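PDB 1T3Q: quinoline 2-oxidoreductase large subunit from Pseudomonas putida, which probably catalyses hydroxylation of quinoline next to its ring nitrogen, as the large subunit that carries molybdenum and molybdopterin cytosine dinucleotide. Local coordinates for residues 18-21 with 22-25; 669-672 with 673-676; 713-716 with 717-720. One frame throughout, in Å; residues are numbered along the deposited sequence.

In the fold
The three interactions follow one another along the chain and none nests in or crosses another. Each is local and closes only a short turn. Interaction 1 lies near the N terminus, where a loop runs into helix 23-27. Interaction 2 caps the start of helix 672-692, after strand 655-665. Interaction 3 is a turn in the connection from that helix to strand 722-726. The first two touch: Val18 O and Asn671 ND2 are 2.9 Å apart, a probable hydrogen bond. This ties the N-terminal loop to the cytosine end of the cofactor site. Interaction 3 stands apart, its nearest atoms about 10 Å from those of interaction 2, and faces the small and medium subunits.

Interaction 1: 18-21 with 22-25; sequences VLRR and EDTR
The guanidinium of Arg20 has Glu22 CG over one face and the carboxylate of Asp23 at its edge. The three residues form a salt-bridge network in the turn that leads into helix 23-27. Glu22 CG stands 3.6 Å above the Arg20 guanidinium plane, over its centre. The Glu22 carboxylate is stacked on the same group, with 22° between the two planes. Its OE2 is 3.7 Å from Arg20 NH2, a long salt bridge. This oxygen lies well out of the guanidinium plane, so the attraction is one of charge and no N-H points at it.

At the edge, NE and NH1 grip Asp23 side-on in a salt bridge, both through one oxygen. Arg20 NE reaches Asp23 OD1 at 2.7 Å, and Arg20 NH1 reaches the same OD1 at 2.8 Å. OD1 lies close to the guanidinium plane. NE meets it on the syn side but well out of the carboxylate plane, while NH1 comes in nearly in line with the C-O bond. The two flat groups are not coplanar but turned 51° from each other. Face and edge together limit how far the guanidinium can turn.

Glu22 CG sits between its backbone N and carbonyl carbon (chi1 56°), and a bend at chi2 folds the carboxylate back along Arg20. Glu22 OE1 is bonded to Thr512 OG1 of helix 510-522. Arg20 NH1 has a second partner in Gln106 O of the small subunit. The Arg20 side chain lies about 6 Å from the pterin cytosine dinucleotide and about 7 Å from an Fe2S2 cluster.

A water bridges Arg20 and Asp23: it accepts from Arg20 N at 3.0 Å and donates to Asp23 OD2 at 2.7 Å.

Interaction 2: 669-672 with 673-676; sequences MINP and MIVE. With MCN (pterin cytosine dinucleotide), chain N.
Asn671 and Ile674 cross at about a right angle, and their meeting marks the start of helix 672-692. Asn671 is the N-cap. Its OD1 accepts from Ile674 N at 3.0 Å. The N-H points well at the oxygen (160°), but it arrives from above the carbonyl plane of the amide, 36° out of it. The side chain reaches this position because CG is anti to the backbone N (chi1 -168°). Ile674 CD1 packs against the Asn671 amide, 3.6 Å from CG. Met673 runs alongside Asn671, pointing the same way, with its CB near OD1.

The other amide end is held from outside: Asn671 ND2 bonds to Val18 O and to Gln516 OE1 of helix 510-522. The cap side chain therefore joins the helix start, the N-terminal loop and a second helix. Behind it the first helical bonds follow, with Asn671 O accepting from Val675 N and Pro672 O from Glu676 N.

The same turn forms part of the binding site for the pterin cytosine dinucleotide. Val675 CG2 sits over one face of the cytosine, 3.4 Å from its C2. Ile670 lies over the opposite face, with CD1 4.0 Å from the same C2. The base is thus sandwiched between two aliphatic side chains, one from the loop and one from the helix. Met669 CG touches the Val675 CG2 methyl at 4.2 Å, the two side chains being roughly perpendicular. Ile674 CG2 touches the ribose, near O4D.

Two backbone donors read the cytosine edge. Asn671 N gives its hydrogen to O2 at 3.1 Å, and Ile670 N gives an almost perfectly straight bond to N3, also 3.1 Å long.

Interaction 3: 713-716 with 717-720; sequences IPTT and LDVP
Asp718 ends a type I beta turn, residues 715-718, and folds back over Thr715 and the preceding Pro714. Its CB lies 3.9 Å from Pro714 CB and 3.6 Å from Thr715 O. Asp718 CG stands beside its own backbone N (chi1 -64°), which swings the carboxylate over Thr715. At the tip, OD2 takes two bonds from Thr715 and has a further partner in Arg186 of the medium subunit, a salt bridge. Thr715 N reaches OD2 at 2.8 Å through the anti lone pair. Thr715 OG1 donates to OD2 at 3.0 Å from above the carboxylate plane. OG1 in turn accepts from Leu717 N at 3.1 Å, an ST turn. Asp718 N closes the beta turn to Thr715 O at 2.9 Å. With an alanine in place of Asp718, Thr715 N and OG1 would probably lose their shared acceptor, and Arg186 of the medium subunit its opposite charge. Thr716 OG1 bonds to Arg134 O of the small subunit.

The turn lies in the connection between helix 672-692 and strand 722-726. Asp718 packs on Leu692 at the end of that helix, and Val719 on its Ala684 and Ile687.

Interaction 1: 18-21 with 22-25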
ATOM      1  N   VAL B  18       8.854 -22.523  18.676  1.00 17.58           N
ATOM      2  CA  VAL B  18       7.694 -22.311  17.819  1.00 19.19           C
ATOM      3  C   VAL B  18       8.170 -22.139  16.372  1.00 18.92           C
ATOM      4  O   VAL B  18       9.160 -21.447  16.118  1.00 17.05           O
ATOM      5  CB  VAL B  18       6.918 -21.036  18.264  1.00 19.88           C
ATOM      6  CG1 VAL B  18       5.857 -20.666  17.241  1.00 19.94           C
ATOM      7  CG2 VAL B  18       6.285 -21.270  19.627  1.00 18.63           C
ATOM      8  N   LEU B  19       7.485 -22.785  15.430  1.00 15.40           N
ATOM      9  CA  LEU B  19       7.853 -22.668  14.022  1.00 17.53           C
ATOM     10  C   LEU B  19       7.594 -21.235  13.564  1.00 16.44           C
ATOM     11  O   LEU B  19       6.603 -20.620  13.955  1.00 14.49           O
ATOM     12  CB  LEU B  19       7.050 -23.657  13.170  1.00 19.38           C
ATOM     13  CG  LEU B  19       7.325 -25.130  13.503  1.00 21.51           C
ATOM     14  CD1 LEU B  19       6.564 -26.027  12.540  1.00 23.11           C
ATOM     15  CD2 LEU B  19       8.824 -25.409  13.418  1.00 21.63           C
ATOM     16  N   ARG B  20       8.481 -20.713  12.725  1.00 18.24           N
ATOM     17  CA  ARG B  20       8.359 -19.334  12.261  1.00 17.99           C
ATOM     18  C   ARG B  20       7.146 -19.048  11.390  1.00 17.85           C
ATOM     19  O   ARG B  20       6.917 -19.707  10.381  1.00 17.92           O
ATOM     20  CB  ARG B  20       9.635 -18.916  11.522  1.00 17.06           C
ATOM     21  CG  ARG B  20      10.914 -19.164  12.313  1.00 18.66           C
ATOM     22  CD  ARG B  20      12.030 -18.248  11.836  1.00 18.53           C
ATOM     23  NE  ARG B  20      12.008 -18.110  10.382  1.00 17.17           N
ATOM     24  CZ  ARG B  20      12.653 -17.165   9.712  1.00 16.41           C
ATOM     25  NH1 ARG B  20      12.564 -17.113   8.388  1.00 14.46           N
ATOM     26  NH2 ARG B  20      13.385 -16.272  10.367  1.00 15.40           N
ATOM     27  N   ARG B  21       6.371 -18.040  11.772  1.00 18.95           N
ATOM     28  CA  ARG B  21       5.196 -17.691  10.995  1.00 20.47           C
ATOM     29  C   ARG B  21       5.558 -17.040   9.658  1.00 20.36           C
ATOM     30  O   ARG B  21       4.777 -17.093   8.711  1.00 19.51           O
ATOM     31  CB  ARG B  21       4.267 -16.780  11.809  1.00 23.29           C
ATOM     32  CG  ARG B  21       4.940 -15.592  12.461  1.00 25.72           C
ATOM     33  CD  ARG B  21       3.984 -14.882  13.420  1.00 27.31           C
ATOM     34  NE  ARG B  21       3.535 -15.753  14.510  1.00 27.94           N
ATOM     35  CZ  ARG B  21       2.722 -15.364  15.490  1.00 27.69           C
ATOM     36  NH1 ARG B  21       2.361 -16.219  16.438  1.00 25.34           N
ATOM     37  NH2 ARG B  21       2.270 -14.118  15.526  1.00 24.04           N
ATOM     38  N   GLU B  22       6.747 -16.450   9.564  1.00 18.59           N
ATOM     39  CA  GLU B  22       7.137 -15.812   8.310  1.00 19.46           C
ATOM     40  C   GLU B  22       7.583 -16.795   7.227  1.00 18.60           C
ATOM     41  O   GLU B  22       7.584 -16.459   6.041  1.00 17.14           O
ATOM     42  CB  GLU B  22       8.246 -14.776   8.545  1.00 19.43           C
ATOM     43  CG  GLU B  22       9.489 -15.299   9.235  1.00 22.22           C
ATOM     44  CD  GLU B  22       9.466 -15.068  10.739  1.00 23.80           C
ATOM     45  OE1 GLU B  22       8.546 -15.581  11.412  1.00 21.98           O
ATOM     46  OE2 GLU B  22      10.370 -14.367  11.251  1.00 23.42           O
ATOM     47  N   ASP B  23       7.944 -18.010   7.629  1.00 17.18           N
ATOM     48  CA  ASP B  23       8.422 -19.019   6.685  1.00 17.09           C
ATOM     49  C   ASP B  23       7.494 -19.341   5.528  1.00 15.48           C
ATOM     50  O   ASP B  23       7.957 -19.565   4.414  1.00 15.50           O
ATOM     51  CB  ASP B  23       8.742 -20.330   7.410  1.00 18.07           C
ATOM     52  CG  ASP B  23      10.033 -20.269   8.201  1.00 18.60           C
ATOM     53  OD1 ASP B  23      10.662 -19.188   8.266  1.00 16.67           O
ATOM     54  OD2 ASP B  23      10.419 -21.313   8.768  1.00 18.44           O
ATOM     55  N   THR B  24       6.188 -19.362   5.780  1.00 14.42           N
ATOM     56  CA  THR B  24       5.249 -19.728   4.730  1.00 16.14           C
ATOM     57  C   THR B  24       5.277 -18.803   3.519  1.00 16.22           C
ATOM     58  O   THR B  24       5.302 -19.276   2.383  1.00 15.89           O
ATOM     59  CB  THR B  24       3.818 -19.853   5.291  1.00 17.71           C
ATOM     60  OG1 THR B  24       3.829 -20.799   6.369  1.00 18.70           O
ATOM     61  CG2 THR B  24       2.861 -20.358   4.218  1.00 18.84           C
ATOM     62  N   ARG B  25       5.296 -17.493   3.732  1.00 15.86           N
ATOM     63  CA  ARG B  25       5.344 -16.610   2.578  1.00 15.26           C
ATOM     64  C   ARG B  25       6.735 -16.630   1.943  1.00 14.77           C
ATOM     65  O   ARG B  25       6.873 -16.480   0.729  1.00 15.84           O
ATOM     66  CB  ARG B  25       4.954 -15.170   2.956  1.00 16.87           C
ATOM     67  CG  ARG B  25       5.950 -14.404   3.813  1.00 16.74           C
ATOM     68  CD  ARG B  25       5.487 -12.940   3.933  1.00 18.60           C
ATOM     69  NE  ARG B  25       6.331 -12.125   4.810  1.00 18.22           N
ATOM     70  CZ  ARG B  25       6.333 -12.200   6.139  1.00 21.83           C
ATOM     71  NH1 ARG B  25       5.536 -13.062   6.761  1.00 19.35           N
ATOM     72  NH2 ARG B  25       7.123 -11.398   6.847  1.00 19.87           N
TER
HETATM   73  O   HOH W   1      10.488 -22.354  11.206  1.00 15.62           O
HETATM   74  O   HOH W   2       4.861 -20.001   8.621  1.00 31.95           O
HETATM   75  O   HOH W   3       4.202 -16.046   6.305  1.00 15.73           O

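Interaction 2: 669-672 with 673-676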
ATOM      1  N   MET B 669      16.300 -18.334  26.636  1.00 19.05           N
ATOM      2  CA  MET B 669      16.102 -18.385  25.188  1.00 18.74           C
ATOM      3  C   MET B 669      14.609 -18.292  24.896  1.00 18.60           C
ATOM      4  O   MET B 669      13.811 -19.013  25.496  1.00 18.38           O
ATOM      5  CB  MET B 669      16.618 -19.700  24.602  1.00 18.82           C
ATOM      6  CG  MET B 669      18.113 -19.914  24.677  1.00 21.29           C
ATOM      7  SD  MET B 669      18.567 -21.444  23.831  1.00 23.74           S
ATOM      8  CE  MET B 669      18.184 -22.650  25.088  1.00 20.00           C
ATOM      9  N   ILE B 670      14.229 -17.413  23.973  1.00 18.18           N
ATOM     10  CA  ILE B 670      12.825 -17.272  23.607  1.00 17.93           C
ATOM     11  C   ILE B 670      12.447 -18.447  22.708  1.00 18.89           C
ATOM     12  O   ILE B 670      11.424 -19.102  22.909  1.00 17.72           O
ATOM     13  CB  ILE B 670      12.575 -15.975  22.814  1.00 18.41           C
ATOM     14  CG1 ILE B 670      12.991 -14.759  23.645  1.00 15.54           C
ATOM     15  CG2 ILE B 670      11.102 -15.870  22.419  1.00 15.78           C
ATOM     16  CD1 ILE B 670      12.989 -13.466  22.839  1.00 17.39           C
ATOM     17  N   ASN B 671      13.304 -18.715  21.728  1.00 17.62           N
ATOM     18  CA  ASN B 671      13.076 -19.771  20.754  1.00 18.18           C
ATOM     19  C   ASN B 671      14.414 -20.457  20.483  1.00 18.89           C
ATOM     20  O   ASN B 671      15.210 -19.988  19.668  1.00 18.73           O
ATOM     21  CB  ASN B 671      12.514 -19.139  19.471  1.00 17.66           C
ATOM     22  CG  ASN B 671      11.974 -20.162  18.498  1.00 16.51           C
ATOM     23  OD1 ASN B 671      12.695 -21.054  18.064  1.00 16.09           O
ATOM     24  ND2 ASN B 671      10.695 -20.031  18.144  1.00 16.38           N
ATOM     25  N   PRO B 672      14.684 -21.577  21.178  1.00 18.77           N
ATOM     26  CA  PRO B 672      15.938 -22.318  21.007  1.00 16.90           C
ATOM     27  C   PRO B 672      16.292 -22.600  19.548  1.00 15.83           C
ATOM     28  O   PRO B 672      17.449 -22.485  19.157  1.00 16.05           O
ATOM     29  CB  PRO B 672      15.698 -23.589  21.819  1.00 17.22           C
ATOM     30  CG  PRO B 672      14.811 -23.101  22.930  1.00 17.95           C
ATOM     31  CD  PRO B 672      13.823 -22.229  22.183  1.00 17.34           C
ATOM     32  N   MET B 673      15.299 -22.977  18.751  1.00 14.85           N
ATOM     33  CA  MET B 673      15.522 -23.257  17.336  1.00 15.55           C
ATOM     34  C   MET B 673      16.111 -22.026  16.630  1.00 13.42           C
ATOM     35  O   MET B 673      17.105 -22.117  15.907  1.00 16.33           O
ATOM     36  CB  MET B 673      14.201 -23.634  16.669  1.00 15.65           C
ATOM     37  CG  MET B 673      14.322 -23.949  15.184  1.00 19.69           C
ATOM     38  SD  MET B 673      12.715 -24.304  14.432  1.00 20.21           S
ATOM     39  CE  MET B 673      12.051 -22.620  14.309  1.00 19.00           C
ATOM     40  N   ILE B 674      15.483 -20.879  16.840  1.00 14.83           N
ATOM     41  CA  ILE B 674      15.940 -19.640  16.218  1.00 13.61           C
ATOM     42  C   ILE B 674      17.321 -19.243  16.725  1.00 13.77           C
ATOM     43  O   ILE B 674      18.166 -18.798  15.950  1.00 14.11           O
ATOM     44  CB  ILE B 674      14.906 -18.512  16.448  1.00 13.78           C
ATOM     45  CG1 ILE B 674      13.710 -18.743  15.514  1.00 15.72           C
ATOM     46  CG2 ILE B 674      15.530 -17.135  16.180  1.00 13.51           C
ATOM     47  CD1 ILE B 674      12.527 -17.844  15.771  1.00 13.97           C
ATOM     48  N   VAL B 675      17.563 -19.422  18.024  1.00 14.69           N
ATOM     49  CA  VAL B 675      18.864 -19.088  18.595  1.00 13.86           C
ATOM     50  C   VAL B 675      19.960 -19.939  17.956  1.00 14.24           C
ATOM     51  O   VAL B 675      21.040 -19.435  17.643  1.00 13.96           O
ATOM     52  CB  VAL B 675      18.881 -19.311  20.135  1.00 14.56           C
ATOM     53  CG1 VAL B 675      20.296 -19.181  20.669  1.00 13.97           C
ATOM     54  CG2 VAL B 675      17.963 -18.309  20.812  1.00 12.44           C
ATOM     55  N   GLU B 676      19.698 -21.230  17.750  1.00 14.95           N
ATOM     56  CA  GLU B 676      20.720 -22.071  17.148  1.00 16.05           C
ATOM     57  C   GLU B 676      20.945 -21.672  15.699  1.00 14.80           C
ATOM     58  O   GLU B 676      22.058 -21.775  15.198  1.00 16.15           O
ATOM     59  CB  GLU B 676      20.361 -23.559  17.260  1.00 15.59           C
ATOM     60  CG  GLU B 676      20.448 -24.076  18.700  1.00 16.62           C
ATOM     61  CD  GLU B 676      20.610 -25.584  18.792  1.00 20.13           C
ATOM     62  OE1 GLU B 676      20.584 -26.262  17.741  1.00 20.11           O
ATOM     63  OE2 GLU B 676      20.769 -26.092  19.923  1.00 18.70           O
TER
HETATM   64  N1  MCN N4921      16.667 -14.775  20.421  1.00 16.26           N
HETATM   65  C2  MCN N4921      15.904 -15.665  21.246  1.00 17.71           C
HETATM   66  N3  MCN N4921      16.273 -15.622  22.582  1.00 16.25           N
HETATM   67  C4  MCN N4921      17.272 -14.833  23.144  1.00 15.67           C
HETATM   68  C5  MCN N4921      18.028 -13.950  22.247  1.00 15.91           C
HETATM   69  C6  MCN N4921      17.725 -13.921  20.907  1.00 17.25           C
HETATM   70  O2  MCN N4921      15.053 -16.383  20.772  1.00 17.61           O
HETATM   71  N4  MCN N4921      17.532 -14.870  24.433  1.00 13.95           N
HETATM   72  C1' MCN N4921      16.250 -14.764  18.903  1.00 15.96           C
HETATM   73  C2D MCN N4921      15.276 -13.544  18.567  1.00 19.06           C
HETATM   74  O2' MCN N4921      14.314 -13.943  17.527  1.00 20.10           O
HETATM   75  C3' MCN N4921      16.231 -12.441  18.160  1.00 20.24           C
HETATM   76  C4D MCN N4921      17.334 -13.147  17.407  1.00 18.65           C
HETATM   77  O4D MCN N4921      17.361 -14.546  17.985  1.00 17.65           O
HETATM   78  O3' MCN N4921      15.531 -11.467  17.310  1.00 22.30           O
HETATM   79  C5' MCN N4921      18.704 -12.412  17.374  1.00 17.83           C
HETATM   80  O5' MCN N4921      18.999 -12.105  18.714  1.00 23.29           O
HETATM   81  PA  MCN N4921      19.313 -10.658  19.260  1.00 20.98           P
HETATM   82  O1A MCN N4921      18.138 -10.269  20.104  1.00 21.80           O
HETATM   83  O2A MCN N4921      20.709 -10.777  19.848  1.00 24.80           O
HETATM   84  O3A MCN N4921      19.566  -9.543  18.102  1.00 23.69           O
HETATM   85  PB  MCN N4921      18.544  -8.775  17.138  1.00 25.09           P
HETATM   86  O1B MCN N4921      18.657  -7.320  17.456  1.00 25.15           O
HETATM   87  O2B MCN N4921      17.177  -9.392  17.188  1.00 25.71           O
HETATM   88  O3B MCN N4921      19.125  -9.073  15.672  1.00 25.61           O
HETATM   89  C10 MCN N4921      20.191  -8.320  15.152  1.00 24.40           C
HETATM   90  C9' MCN N4921      21.387  -9.213  15.212  1.00 23.70           C
HETATM   91  C8' MCN N4921      22.523  -8.392  14.558  1.00 24.73           C
HETATM   92  S8' MCN N4921      22.959  -6.881  15.407  1.00 26.68           S
HETATM   93  C7' MCN N4921      23.204  -8.726  13.460  1.00 24.68           C
HETATM   94  S7' MCN N4921      24.501  -7.754  12.709  1.00 23.51           S
HETATM   95  C6' MCN N4921      22.789 -10.041  12.716  1.00 19.96           C
HETATM   96  C7  MCN N4921      22.163 -11.021  13.671  1.00 21.70           C
HETATM   97  O9' MCN N4921      21.088 -10.430  14.382  1.00 25.06           O
HETATM   98  N5' MCN N4921      21.970  -9.584  11.518  1.00 19.96           N
HETATM   99  C4A MCN N4921      21.236 -10.732  11.018  1.00 19.82           C
HETATM  100  N8' MCN N4921      21.627 -12.210  12.925  1.00 21.01           N
HETATM  101  C4B MCN N4921      21.092 -11.995  11.621  1.00 21.18           C
HETATM  102  N1' MCN N4921      20.361 -13.091  11.096  1.00 20.95           N
HETATM  103  C2' MCN N4921      19.766 -12.858   9.903  1.00 21.14           C
HETATM  104  N2' MCN N4921      19.070 -13.877   9.353  1.00 21.33           N
HETATM  105  N3' MCN N4921      19.827 -11.644   9.250  1.00 20.91           N
HETATM  106  C4' MCN N4921      20.536 -10.480   9.729  1.00 21.48           C
HETATM  107  O4' MCN N4921      20.540  -9.452   9.096  1.00 19.82           O

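Interaction 3: 713-716 with 717-720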
ATOM      1  N   ILE B 713      32.568 -16.132  -0.231  1.00 19.97           N
ATOM      2  CA  ILE B 713      31.853 -16.350   1.018  1.00 18.57           C
ATOM      3  C   ILE B 713      31.634 -17.857   1.136  1.00 18.67           C
ATOM      4  O   ILE B 713      31.597 -18.577   0.135  1.00 17.16           O
ATOM      5  CB  ILE B 713      30.498 -15.609   1.091  1.00 19.30           C
ATOM      6  CG1 ILE B 713      29.591 -16.036  -0.061  1.00 17.81           C
ATOM      7  CG2 ILE B 713      30.730 -14.092   1.117  1.00 17.84           C
ATOM      8  CD1 ILE B 713      28.174 -15.535   0.089  1.00 16.90           C
ATOM      9  N   PRO B 714      31.493 -18.354   2.365  1.00 16.88           N
ATOM     10  CA  PRO B 714      31.296 -19.791   2.555  1.00 16.18           C
ATOM     11  C   PRO B 714      30.121 -20.467   1.859  1.00 15.68           C
ATOM     12  O   PRO B 714      29.035 -19.905   1.710  1.00 15.63           O
ATOM     13  CB  PRO B 714      31.260 -19.949   4.080  1.00 16.60           C
ATOM     14  CG  PRO B 714      30.979 -18.569   4.604  1.00 19.29           C
ATOM     15  CD  PRO B 714      31.689 -17.662   3.648  1.00 17.12           C
ATOM     16  N   THR B 715      30.376 -21.699   1.432  1.00 16.89           N
ATOM     17  CA  THR B 715      29.381 -22.524   0.763  1.00 17.06           C
ATOM     18  C   THR B 715      29.124 -23.735   1.662  1.00 18.17           C
ATOM     19  O   THR B 715      29.717 -23.863   2.735  1.00 16.10           O
ATOM     20  CB  THR B 715      29.907 -23.052  -0.574  1.00 19.19           C
ATOM     21  OG1 THR B 715      30.980 -23.968  -0.322  1.00 20.39           O
ATOM     22  CG2 THR B 715      30.426 -21.912  -1.443  1.00 19.96           C
ATOM     23  N   THR B 716      28.238 -24.618   1.215  1.00 17.17           N
ATOM     24  CA  THR B 716      27.912 -25.835   1.953  1.00 17.84           C
ATOM     25  C   THR B 716      29.157 -26.697   2.180  1.00 17.90           C
ATOM     26  O   THR B 716      29.170 -27.564   3.056  1.00 20.94           O
ATOM     27  CB  THR B 716      26.901 -26.686   1.166  1.00 17.44           C
ATOM     28  OG1 THR B 716      27.347 -26.792  -0.190  1.00 18.24           O
ATOM     29  CG2 THR B 716      25.516 -26.067   1.199  1.00 16.99           C
ATOM     30  N   LEU B 717      30.203 -26.458   1.396  1.00 17.54           N
ATOM     31  CA  LEU B 717      31.431 -27.240   1.509  1.00 19.42           C
ATOM     32  C   LEU B 717      32.472 -26.628   2.444  1.00 19.02           C
ATOM     33  O   LEU B 717      33.525 -27.222   2.685  1.00 18.68           O
ATOM     34  CB  LEU B 717      32.045 -27.441   0.119  1.00 21.37           C
ATOM     35  CG  LEU B 717      31.135 -28.163  -0.889  1.00 23.97           C
ATOM     36  CD1 LEU B 717      31.775 -28.166  -2.270  1.00 25.23           C
ATOM     37  CD2 LEU B 717      30.876 -29.580  -0.414  1.00 24.23           C
ATOM     38  N   ASP B 718      32.173 -25.447   2.965  1.00 18.01           N
ATOM     39  CA  ASP B 718      33.085 -24.748   3.867  1.00 19.16           C
ATOM     40  C   ASP B 718      32.677 -24.838   5.323  1.00 18.56           C
ATOM     41  O   ASP B 718      33.520 -24.726   6.212  1.00 20.01           O
ATOM     42  CB  ASP B 718      33.172 -23.270   3.486  1.00 19.03           C
ATOM     43  CG  ASP B 718      33.772 -23.057   2.118  1.00 19.08           C
ATOM     44  OD1 ASP B 718      34.940 -23.448   1.919  1.00 20.88           O
ATOM     45  OD2 ASP B 718      33.077 -22.501   1.246  1.00 20.04           O
ATOM     46  N   VAL B 719      31.386 -25.034   5.572  1.00 19.38           N
ATOM     47  CA  VAL B 719      30.880 -25.097   6.936  1.00 18.12           C
ATOM     48  C   VAL B 719      30.528 -26.524   7.329  1.00 19.51           C
ATOM     49  O   VAL B 719      29.740 -27.190   6.654  1.00 20.77           O
ATOM     50  CB  VAL B 719      29.625 -24.204   7.096  1.00 18.46           C
ATOM     51  CG1 VAL B 719      29.304 -24.003   8.576  1.00 16.21           C
ATOM     52  CG2 VAL B 719      29.852 -22.862   6.406  1.00 15.68           C
ATOM     53  N   PRO B 720      31.110 -27.012   8.435  1.00 20.07           N
ATOM     54  CA  PRO B 720      30.842 -28.374   8.904  1.00 19.25           C
ATOM     55  C   PRO B 720      29.553 -28.407   9.703  1.00 18.85           C
ATOM     56  O   PRO B 720      28.912 -27.372   9.905  1.00 17.06           O
ATOM     57  CB  PRO B 720      32.044 -28.660   9.791  1.00 20.00           C
ATOM     58  CG  PRO B 720      32.228 -27.315  10.478  1.00 19.56           C
ATOM     59  CD  PRO B 720      32.082 -26.334   9.317  1.00 18.74           C
TER